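Local coordinates for cytochrome C-type biogenesis protein ccmF (Thermus thermophilus, PDB 6ZMQ) that binds heme b in the membrane and probably attaches heme to apocytochrome c, as a heme lyase of cytochrome c maturation, at residues A273-A278 with W290-V295; T296-A300 with A336-L341; M211-Y216 with L343-V347. One frame throughout, in Å; residues are numbered along the deposited sequence.

In the fold
Three contacts link four membrane helices (185-213, 325-345, 288-307 and 266-284) in a row. Contacts 1 and 2 share helix 288-307, which packs antiparallel on helix 266-284 at one level and on helix 325-345 further along; both are buried, with centres 12 Å apart. Contact 3 uses the end of helix 325-345 against the end of helix 185-213 and is only partly buried, its centre about 29 Å from the centre of the chain. The chemistry follows that gradient. Contact 1 combines CH-pi packing with an amide bonded twice and lies behind a heme ligand, contact 2 is close apolar packing around one threonine, and contact 3 runs from a buried methionine out to two exposed arginines.

Contact 1 (A273-A278 with W290-V295); sequences AFLHTA and WNFAFV. With HEM (protoporphyrin IX containing Fe), chain B.
Two phenyl rings, F274 and F294, and the amide of N291 carry this interface. V295 lies over one face of the F274 ring in a CH-pi contact, its CB 3.8 Å from the centroid of that ring and displaced toward the rim. The F294 ring receives A273 in the same manner, but more centrally: A273 CB stands 4.1 Å from the F294 centroid, nearly over its centre, while T277 OG1 meets the edge of that ring near its plane. The two phenylalanines touch through their first carbons, F274 CB to F294 CB at 3.6 Å. F274 holds its CG trans to the backbone N, which lays the ring alongside V295, and its ring plane stands nearly perpendicular (84°) to the N291 amide.

That amide is engaged at both ends. N291 ND2 donates to T277 O at 2.8 Å, an N-H...O angle of 162°, although it approaches from above the carbonyl plane. T277 OG1 in turn donates to N291 OD1 at 2.9 Å, also from above the plane of the amide carbonyl. A polar side chain buried between two helices thus has both its nitrogen and its oxygen satisfied, and the two bonds restrain its rotation.

One residue before T277, the imidazole of H276 ends on the far side of its helix, where NE2 ligates the heme iron at 2.3 Å; H510 supplies the other axial nitrogen. The interface therefore backs the helix that presents an axial ligand.

The axes of the two short segments run roughly antiparallel (152°) and approach to 8.9 Å, as neighbouring hairpin helices of a membrane bundle. W219 lies against F274, N291 and V295, helix 362-384 packs on A273, T277 and F294, and helix 224-247 touches F274 and L275.

Contact 2 (T296-A300 with A336-L341); sequences TLAFA and ATGLGL
T296 and G340 make the closest backbone approach, with their CA atoms 5.6 Å apart, and the van der Waals packing centres on this threonine. Its methyl group enters a hole formed by A336, T337, G340 and L341, a knob-into-hole contact: CG2 of T296 comes within 3.7 Å of A336 O, and CB of T296 touches L341 CD2 at 3.9 Å. In T296, chi1 of -56° sets OG1 beside the backbone N and CG2 anti to it, which directs the methyl across to the facing helix. G340, with no side chain, presents its CA to T296 OG1 and CG2.

The remaining apolar contacts flank the knob. A300 CB meets T337 CG2 at 3.7 Å and, less closely, A336 CB, while F299 reaches the same A336 methyl with ring atom CE2 at 4.2 Å. On another side of the knob, L297 and L341 cross at about a right angle, L297 CD2 lying 4.2 Å from L341 CD1.

T296, A300, A336 and G340 form the small-residue face between the transmembrane helices 288-307 and 325-345, whose local axes run nearly antiparallel at 165°, 9.1 Å apart.

Polar groups are satisfied along each helix or by a third one. T296 OG1 bonds to F292 O, one turn back, so the T296 hydroxyl beside G340 has its partner within its own helix. T337 OG1 likewise bonds to F333 O. Y204 of helix 185-213 hydrogen-bonds through OH to A336 O, and its ring stacks on F299.

Contact 3 (M211-Y216 with L343-V347); sequences MATRRY and LLSRV
M211 fills the junction where two transmembrane helices, 185-213 and 325-345, come to their ends side by side in the bundle. Its thioether carries the first shell of contacts: SD lies 3.6 Å from L344 CB, and the terminal CE rests 3.7 Å from L343 CB. The chain is bent at its last torsion (chi3 -34°), which folds CE back over L343 while the sulfur faces L344. Farther back along the same side chain, M211 CG touches V347 CG1. Replacing M211 by alanine would probably open a gap between L343, L344 and V347, since CG, SD and CE, which touch V347, L344 and L343, would be gone.

Beside the methionine, A212 CB meets L343 CD1 at 4.2 Å. V347 packs against Y216 from the other segment, the two side chains passing alongside in opposing directions, and V347 CG2 comes within 3.5 Å of Y216 CZ.

The next shell is set by the helix ends. R214 is the first residue after the helix to leave helical angles, and its positive phi (64°) marks the end of helix 185-213, after which the chain leads on as loop to Y216. F292 of helix 288-307 packs on M211, Y216 and L344, a third wall for the apolar cluster. Helix 135-157 adds L140 against A212.

Toward the exposed side the character changes. R346, straight along its aliphatic part, lays one face of its guanidinium over M211 O, without a hydrogen bond between them. R214 meets it at about a right angle, with the two guanidinium planes 62° apart. These like charges probably repel somewhat, although solvent may screen them; R346 NH2 approaches the edge of the R214 guanidinium near its plane, 3.6 Å from R214 NH2.

Contact 1 (A273-A278 with W290-V295)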
loop_
_atom_site.group_PDB
_atom_site.type_symbol
_atom_site.label_atom_id
_atom_site.label_comp_id
_atom_site.label_asym_id
_atom_site.label_seq_id
_atom_site.Cartn_x
_atom_site.Cartn_y
_atom_site.Cartn_z
ATOM N N ALA A 273 0.040 12.452 4.880
ATOM C CA ALA A 273 0.295 13.848 5.248
ATOM C C ALA A 273 -0.088 14.727 4.071
ATOM O O ALA A 273 -0.732 15.741 4.225
ATOM C CB ALA A 273 1.747 13.973 5.555
ATOM N N PHE A 274 0.260 14.261 2.899
ATOM C CA PHE A 274 -0.043 15.019 1.675
ATOM C C PHE A 274 -1.543 15.139 1.501
ATOM O O PHE A 274 -1.985 16.182 1.211
ATOM C CB PHE A 274 0.602 14.328 0.491
ATOM C CG PHE A 274 0.111 14.816 -0.826
ATOM C CD1 PHE A 274 0.175 16.135 -1.132
ATOM C CD2 PHE A 274 -0.428 13.948 -1.731
ATOM C CE1 PHE A 274 -0.278 16.565 -2.352
ATOM C CE2 PHE A 274 -0.884 14.378 -2.949
ATOM C CZ PHE A 274 -0.805 15.691 -3.262
ATOM N N LEU A 275 -2.299 14.099 1.787
ATOM C CA LEU A 275 -3.761 14.146 1.622
ATOM C C LEU A 275 -4.347 15.272 2.483
ATOM O O LEU A 275 -5.151 16.039 2.002
ATOM C CB LEU A 275 -4.246 12.773 2.062
ATOM C CG LEU A 275 -5.610 12.369 1.568
ATOM C CD1 LEU A 275 -5.853 10.924 1.842
ATOM C CD2 LEU A 275 -6.644 13.174 2.280
ATOM N N HIS A 276 -3.937 15.328 3.734
ATOM C CA HIS A 276 -4.385 16.381 4.659
ATOM C C HIS A 276 -3.914 17.760 4.187
ATOM O O HIS A 276 -4.697 18.650 4.292
ATOM C CB HIS A 276 -3.980 16.020 6.092
ATOM C CG HIS A 276 -4.772 14.915 6.699
ATOM N ND1 HIS A 276 -4.982 13.743 6.075
ATOM C CD2 HIS A 276 -5.387 14.807 7.873
ATOM C CE1 HIS A 276 -5.708 12.977 6.828
ATOM N NE2 HIS A 276 -5.984 13.599 7.918
ATOM N N THR A 277 -2.681 17.951 3.720
ATOM C CA THR A 277 -2.253 19.284 3.282
ATOM C C THR A 277 -3.007 19.665 2.007
ATOM O O THR A 277 -3.288 20.828 1.834
ATOM C CB THR A 277 -0.753 19.443 3.504
ATOM O OG1 THR A 277 -0.090 18.666 2.533
ATOM C CG2 THR A 277 -0.351 18.875 4.828
ATOM N N ALA A 278 -3.273 18.704 1.125
ATOM C CA ALA A 278 -3.994 19.007 -0.115
ATOM C C ALA A 278 -5.378 19.434 0.278
ATOM O O ALA A 278 -5.800 20.411 -0.204
ATOM C CB ALA A 278 -4.051 17.813 -1.004
ATOM N N TRP A 290 4.283 22.980 1.558
ATOM C CA TRP A 290 4.308 21.632 2.108
ATOM C C TRP A 290 3.593 20.650 1.206
ATOM O O TRP A 290 3.911 19.461 1.224
ATOM C CB TRP A 290 3.684 21.619 3.500
ATOM C CG TRP A 290 4.553 22.278 4.514
ATOM C CD1 TRP A 290 4.238 23.380 5.252
ATOM C CD2 TRP A 290 5.875 21.883 4.925
ATOM N NE1 TRP A 290 5.282 23.710 6.079
ATOM C CE2 TRP A 290 6.297 22.806 5.898
ATOM C CE3 TRP A 290 6.742 20.840 4.564
ATOM C CZ2 TRP A 290 7.545 22.724 6.508
ATOM C CZ3 TRP A 290 7.975 20.763 5.167
ATOM C CH2 TRP A 290 8.365 21.693 6.132
ATOM N N ASN A 291 2.653 21.135 0.391
ATOM C CA ASN A 291 1.964 20.253 -0.534
ATOM C C ASN A 291 2.864 19.821 -1.667
ATOM O O ASN A 291 2.874 18.633 -2.008
ATOM C CB ASN A 291 0.735 20.930 -1.106
ATOM C CG ASN A 291 -0.488 20.515 -0.401
ATOM O OD1 ASN A 291 -0.717 19.327 -0.248
ATOM N ND2 ASN A 291 -1.294 21.477 0.043
ATOM N N PHE A 292 3.635 20.769 -2.227
ATOM C CA PHE A 292 4.642 20.463 -3.240
ATOM C C PHE A 292 5.693 19.503 -2.686
ATOM O O PHE A 292 6.024 18.488 -3.332
ATOM C CB PHE A 292 5.313 21.758 -3.714
ATOM C CG PHE A 292 4.466 22.614 -4.623
ATOM C CD1 PHE A 292 3.692 22.043 -5.626
ATOM C CD2 PHE A 292 4.491 24.001 -4.509
ATOM C CE1 PHE A 292 2.926 22.834 -6.479
ATOM C CE2 PHE A 292 3.699 24.795 -5.330
ATOM C CZ PHE A 292 2.921 24.206 -6.327
ATOM N N ALA A 293 6.168 19.781 -1.455
ATOM C CA ALA A 293 7.129 18.910 -0.774
ATOM C C ALA A 293 6.569 17.505 -0.556
ATOM O O ALA A 293 7.234 16.506 -0.865
ATOM C CB ALA A 293 7.538 19.532 0.563
ATOM N N PHE A 294 5.321 17.412 -0.085
ATOM C CA PHE A 294 4.754 16.120 0.268
ATOM C C PHE A 294 4.410 15.292 -0.962
ATOM O O PHE A 294 4.566 14.070 -0.931
ATOM C CB PHE A 294 3.527 16.291 1.160
ATOM C CG PHE A 294 3.860 16.581 2.597
ATOM C CD1 PHE A 294 5.025 16.086 3.159
ATOM C CD2 PHE A 294 2.997 17.325 3.395
ATOM C CE1 PHE A 294 5.346 16.351 4.483
ATOM C CE2 PHE A 294 3.306 17.592 4.725
ATOM C CZ PHE A 294 4.485 17.104 5.266
ATOM N N VAL A 295 3.952 15.919 -2.053
ATOM C CA VAL A 295 3.630 15.119 -3.235
ATOM C C VAL A 295 4.909 14.644 -3.928
ATOM O O VAL A 295 4.955 13.513 -4.434
ATOM C CB VAL A 295 2.679 15.865 -4.198
ATOM C CG1 VAL A 295 3.303 17.083 -4.802
ATOM C CG2 VAL A 295 2.119 14.917 -5.284
HETATM C CHA HEM B . -10.147 13.780 5.968
HETATM C CHB HEM B . -8.114 15.524 10.070
HETATM C CHC HEM B . -5.318 11.495 10.381
HETATM C CHD HEM B . -7.737 9.647 6.570
HETATM C C1A HEM B . -9.802 14.565 7.057
HETATM C C2A HEM B . -10.350 15.857 7.285
HETATM C C3A HEM B . -9.786 16.349 8.424
HETATM C C4A HEM B . -8.885 15.389 8.921
HETATM C CMA HEM B . -10.061 17.684 9.057
HETATM C CAA HEM B . -11.381 16.573 6.427
HETATM C CBA HEM B . -12.807 16.058 6.698
HETATM C CGA HEM B . -13.237 16.346 8.116
HETATM O O1A HEM B . -13.518 15.398 8.884
HETATM O O2A HEM B . -13.311 17.530 8.516
HETATM C C1B HEM B . -7.164 14.559 10.465
HETATM C C2B HEM B . -6.229 14.773 11.505
HETATM C C3B HEM B . -5.444 13.665 11.604
HETATM C C4B HEM B . -5.901 12.745 10.563
HETATM C CMB HEM B . -6.119 15.993 12.364
HETATM C CAB HEM B . -4.335 13.418 12.532
HETATM C CBB HEM B . -2.984 13.695 11.968
HETATM C C1C HEM B . -5.794 10.623 9.426
HETATM C C2C HEM B . -5.470 9.268 9.343
HETATM C C3C HEM B . -6.165 8.774 8.265
HETATM C C4C HEM B . -6.926 9.816 7.686
HETATM C CMC HEM B . -4.543 8.469 10.222
HETATM C CAC HEM B . -6.113 7.399 7.800
HETATM C CBC HEM B . -7.181 6.451 8.192
HETATM C C1D HEM B . -8.572 10.630 6.017
HETATM C C2D HEM B . -9.338 10.489 4.774
HETATM C C3D HEM B . -10.021 11.643 4.592
HETATM C C4D HEM B . -9.666 12.489 5.754
HETATM C CMD HEM B . -9.356 9.287 3.870
HETATM C CAD HEM B . -10.955 11.989 3.444
HETATM C CBD HEM B . -10.240 12.959 2.495
HETATM C CGD HEM B . -11.004 13.283 1.232
HETATM O O1D HEM B . -11.577 14.386 1.086
HETATM O O2D HEM B . -11.046 12.451 0.308
HETATM N NA HEM B . -8.895 14.317 8.069
HETATM N NB HEM B . -6.917 13.347 9.926
HETATM N NC HEM B . -6.697 10.931 8.445
HETATM N ND HEM B . -8.817 11.817 6.536
HETATM FE FE HEM B . -7.959 12.540 8.311
#

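Contact 2 (T296-A300 with A336-L341)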
loop_
_atom_site.group_PDB
_atom_site.type_symbol
_atom_site.label_atom_id
_atom_site.label_comp_id
_atom_site.label_asym_id
_atom_site.label_seq_id
_atom_site.Cartn_x
_atom_site.Cartn_y
_atom_site.Cartn_z
ATOM N N THR A 296 5.998 15.441 -3.868
ATOM C CA THR A 296 7.264 14.970 -4.434
ATOM C C THR A 296 7.846 13.817 -3.616
ATOM O O THR A 296 8.204 12.767 -4.177
ATOM C CB THR A 296 8.268 16.126 -4.531
ATOM O OG1 THR A 296 7.706 17.202 -5.295
ATOM C CG2 THR A 296 9.564 15.660 -5.171
ATOM N N LEU A 297 7.852 13.967 -2.286
ATOM C CA LEU A 297 8.418 12.958 -1.397
ATOM C C LEU A 297 7.580 11.686 -1.395
ATOM O O LEU A 297 8.126 10.582 -1.462
ATOM C CB LEU A 297 8.541 13.529 0.014
ATOM C CG LEU A 297 9.694 14.516 0.209
ATOM C CD1 LEU A 297 9.580 15.234 1.556
ATOM C CD2 LEU A 297 11.047 13.863 0.055
ATOM N N ALA A 298 6.248 11.829 -1.326
ATOM C CA ALA A 298 5.322 10.701 -1.384
ATOM C C ALA A 298 5.400 9.950 -2.704
ATOM O O ALA A 298 5.359 8.715 -2.717
ATOM C CB ALA A 298 3.892 11.193 -1.148
ATOM N N PHE A 299 5.547 10.675 -3.825
ATOM C CA PHE A 299 5.602 10.034 -5.133
ATOM C C PHE A 299 6.885 9.230 -5.322
ATOM O O PHE A 299 6.846 8.081 -5.787
ATOM C CB PHE A 299 5.466 11.093 -6.223
ATOM C CG PHE A 299 5.851 10.606 -7.583
ATOM C CD1 PHE A 299 5.025 9.728 -8.260
ATOM C CD2 PHE A 299 7.045 11.013 -8.188
ATOM C CE1 PHE A 299 5.373 9.265 -9.509
ATOM C CE2 PHE A 299 7.392 10.536 -9.441
ATOM C CZ PHE A 299 6.552 9.661 -10.093
ATOM N N ALA A 300 8.041 9.832 -5.017
ATOM C CA ALA A 300 9.296 9.089 -5.156
ATOM C C ALA A 300 9.423 7.980 -4.107
ATOM O O ALA A 300 10.053 6.935 -4.368
ATOM C CB ALA A 300 10.482 10.041 -5.072
ATOM N N ALA A 336 13.636 12.197 -9.630
ATOM C CA ALA A 336 12.291 12.624 -9.232
ATOM C C ALA A 336 12.315 13.566 -8.026
ATOM O O ALA A 336 11.727 14.666 -8.068
ATOM C CB ALA A 336 11.422 11.399 -8.944
ATOM N N THR A 337 12.968 13.131 -6.929
ATOM C CA THR A 337 13.122 13.984 -5.744
ATOM C C THR A 337 13.882 15.274 -6.039
ATOM O O THR A 337 13.477 16.349 -5.565
ATOM C CB THR A 337 13.809 13.232 -4.590
ATOM O OG1 THR A 337 14.813 12.341 -5.093
ATOM C CG2 THR A 337 12.823 12.528 -3.679
ATOM N N GLY A 338 14.952 15.192 -6.849
ATOM C CA GLY A 338 15.733 16.374 -7.164
ATOM C C GLY A 338 14.967 17.373 -8.004
ATOM O O GLY A 338 15.048 18.576 -7.771
ATOM N N LEU A 339 14.159 16.877 -8.948
ATOM C CA LEU A 339 13.384 17.755 -9.821
ATOM C C LEU A 339 12.280 18.485 -9.061
ATOM O O LEU A 339 12.180 19.724 -9.153
ATOM C CB LEU A 339 12.806 16.933 -10.973
ATOM C CG LEU A 339 11.608 17.465 -11.754
ATOM C CD1 LEU A 339 12.029 18.665 -12.584
ATOM C CD2 LEU A 339 10.988 16.379 -12.629
ATOM N N GLY A 340 11.477 17.744 -8.282
ATOM C CA GLY A 340 10.391 18.377 -7.539
ATOM C C GLY A 340 10.873 19.332 -6.458
ATOM O O GLY A 340 10.382 20.464 -6.341
ATOM N N LEU A 341 11.884 18.922 -5.687
ATOM C CA LEU A 341 12.357 19.812 -4.635
ATOM C C LEU A 341 13.282 20.903 -5.162
ATOM O O LEU A 341 13.408 21.941 -4.513
ATOM C CB LEU A 341 13.002 18.986 -3.519
ATOM C CG LEU A 341 12.055 17.936 -2.906
ATOM C CD1 LEU A 341 12.636 17.341 -1.644
ATOM C CD2 LEU A 341 10.668 18.519 -2.586
#

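Contact 3 (M211-Y216 with L343-V347)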
loop_
_atom_site.group_PDB
_atom_site.type_symbol
_atom_site.label_atom_id
_atom_site.label_comp_id
_atom_site.label_asym_id
_atom_site.label_seq_id
_atom_site.Cartn_x
_atom_site.Cartn_y
_atom_site.Cartn_z
ATOM N N MET A 211 4.839 24.513 -10.183
ATOM C CA MET A 211 6.027 25.267 -9.805
ATOM C C MET A 211 6.822 25.775 -10.998
ATOM O O MET A 211 7.663 26.666 -10.825
ATOM C CB MET A 211 6.960 24.405 -8.947
ATOM C CG MET A 211 6.454 24.146 -7.546
ATOM S SD MET A 211 7.225 22.727 -6.727
ATOM C CE MET A 211 7.519 21.571 -8.076
ATOM N N ALA A 212 6.604 25.220 -12.188
ATOM C CA ALA A 212 7.196 25.820 -13.368
ATOM C C ALA A 212 6.241 26.750 -14.095
ATOM O O ALA A 212 6.698 27.610 -14.855
ATOM C CB ALA A 212 7.701 24.739 -14.319
ATOM N N THR A 213 4.931 26.603 -13.888
ATOM C CA THR A 213 3.976 27.446 -14.596
ATOM C C THR A 213 3.558 28.619 -13.710
ATOM O O THR A 213 2.862 29.539 -14.165
ATOM C CB THR A 213 2.798 26.562 -15.058
ATOM O OG1 THR A 213 3.354 25.409 -15.696
ATOM C CG2 THR A 213 1.958 27.208 -16.150
ATOM N N ARG A 214 4.022 28.601 -12.453
ATOM C CA ARG A 214 3.891 29.666 -11.454
ATOM C C ARG A 214 2.437 29.922 -11.062
ATOM O O ARG A 214 2.085 31.017 -10.617
ATOM C CB ARG A 214 4.593 30.964 -11.883
ATOM C CG ARG A 214 6.091 30.788 -12.073
ATOM C CD ARG A 214 6.562 31.267 -13.436
ATOM N NE ARG A 214 7.903 30.772 -13.729
ATOM C CZ ARG A 214 8.405 30.644 -14.953
ATOM N NH1 ARG A 214 7.687 31.009 -16.006
ATOM N NH2 ARG A 214 9.632 30.177 -15.124
ATOM N N ARG A 215 1.604 28.890 -11.197
ATOM C CA ARG A 215 0.231 28.850 -10.698
ATOM C C ARG A 215 0.195 27.802 -9.587
ATOM O O ARG A 215 0.040 26.607 -9.857
ATOM C CB ARG A 215 -0.741 28.532 -11.834
ATOM C CG ARG A 215 -0.782 29.615 -12.899
ATOM C CD ARG A 215 -1.943 29.455 -13.876
ATOM N NE ARG A 215 -1.506 29.759 -15.239
ATOM C CZ ARG A 215 -1.273 28.843 -16.170
ATOM N NH1 ARG A 215 -1.427 27.563 -15.882
ATOM N NH2 ARG A 215 -0.882 29.203 -17.386
ATOM N N TYR A 216 0.297 28.255 -8.330
ATOM C CA TYR A 216 0.739 27.414 -7.222
ATOM C C TYR A 216 -0.380 26.844 -6.368
ATOM O O TYR A 216 -0.101 26.009 -5.500
ATOM C CB TYR A 216 1.665 28.201 -6.283
ATOM C CG TYR A 216 2.847 28.841 -6.949
ATOM C CD1 TYR A 216 3.936 28.079 -7.353
ATOM C CD2 TYR A 216 2.889 30.219 -7.152
ATOM C CE1 TYR A 216 5.022 28.666 -7.969
ATOM C CE2 TYR A 216 3.970 30.818 -7.760
ATOM C CZ TYR A 216 5.032 30.038 -8.163
ATOM O OH TYR A 216 6.112 30.635 -8.764
ATOM N N LEU A 343 12.496 22.543 -8.102
ATOM C CA LEU A 343 11.528 23.562 -8.499
ATOM C C LEU A 343 10.753 24.138 -7.315
ATOM O O LEU A 343 10.250 25.262 -7.422
ATOM C CB LEU A 343 10.556 23.032 -9.554
ATOM C CG LEU A 343 11.080 22.527 -10.901
ATOM C CD1 LEU A 343 9.908 22.209 -11.809
ATOM C CD2 LEU A 343 11.992 23.557 -11.562
ATOM N N LEU A 344 10.666 23.423 -6.183
ATOM C CA LEU A 344 10.150 24.075 -4.975
ATOM C C LEU A 344 11.193 24.991 -4.337
ATOM O O LEU A 344 10.843 26.014 -3.738
ATOM C CB LEU A 344 9.603 23.033 -3.987
ATOM C CG LEU A 344 9.048 23.476 -2.626
ATOM C CD1 LEU A 344 7.629 23.033 -2.427
ATOM C CD2 LEU A 344 9.907 22.869 -1.549
ATOM N N SER A 345 12.476 24.648 -4.468
ATOM C CA SER A 345 13.544 25.516 -3.985
ATOM C C SER A 345 13.585 26.841 -4.739
ATOM O O SER A 345 13.900 27.882 -4.151
ATOM C CB SER A 345 14.885 24.799 -4.104
ATOM O OG SER A 345 15.912 25.730 -4.387
ATOM N N ARG A 346 13.259 26.831 -6.036
ATOM C CA ARG A 346 13.196 28.105 -6.758
ATOM C C ARG A 346 11.877 28.852 -6.521
ATOM O O ARG A 346 11.685 29.954 -7.050
ATOM C CB ARG A 346 13.492 27.910 -8.246
ATOM C CG ARG A 346 12.506 27.162 -9.114
ATOM C CD ARG A 346 12.820 27.562 -10.561
ATOM N NE ARG A 346 11.928 27.010 -11.575
ATOM C CZ ARG A 346 11.004 27.702 -12.235
ATOM N NH1 ARG A 346 10.349 27.141 -13.241
ATOM N NH2 ARG A 346 10.807 28.983 -11.962
ATOM N N VAL A 347 10.935 28.262 -5.784
ATOM C CA VAL A 347 9.820 29.069 -5.268
ATOM C C VAL A 347 9.500 28.773 -3.802
ATOM O O VAL A 347 9.366 29.678 -2.978
ATOM C CB VAL A 347 8.554 28.893 -6.107
ATOM C CG1 VAL A 347 7.937 27.534 -5.859
ATOM C CG2 VAL A 347 7.569 29.993 -5.760
#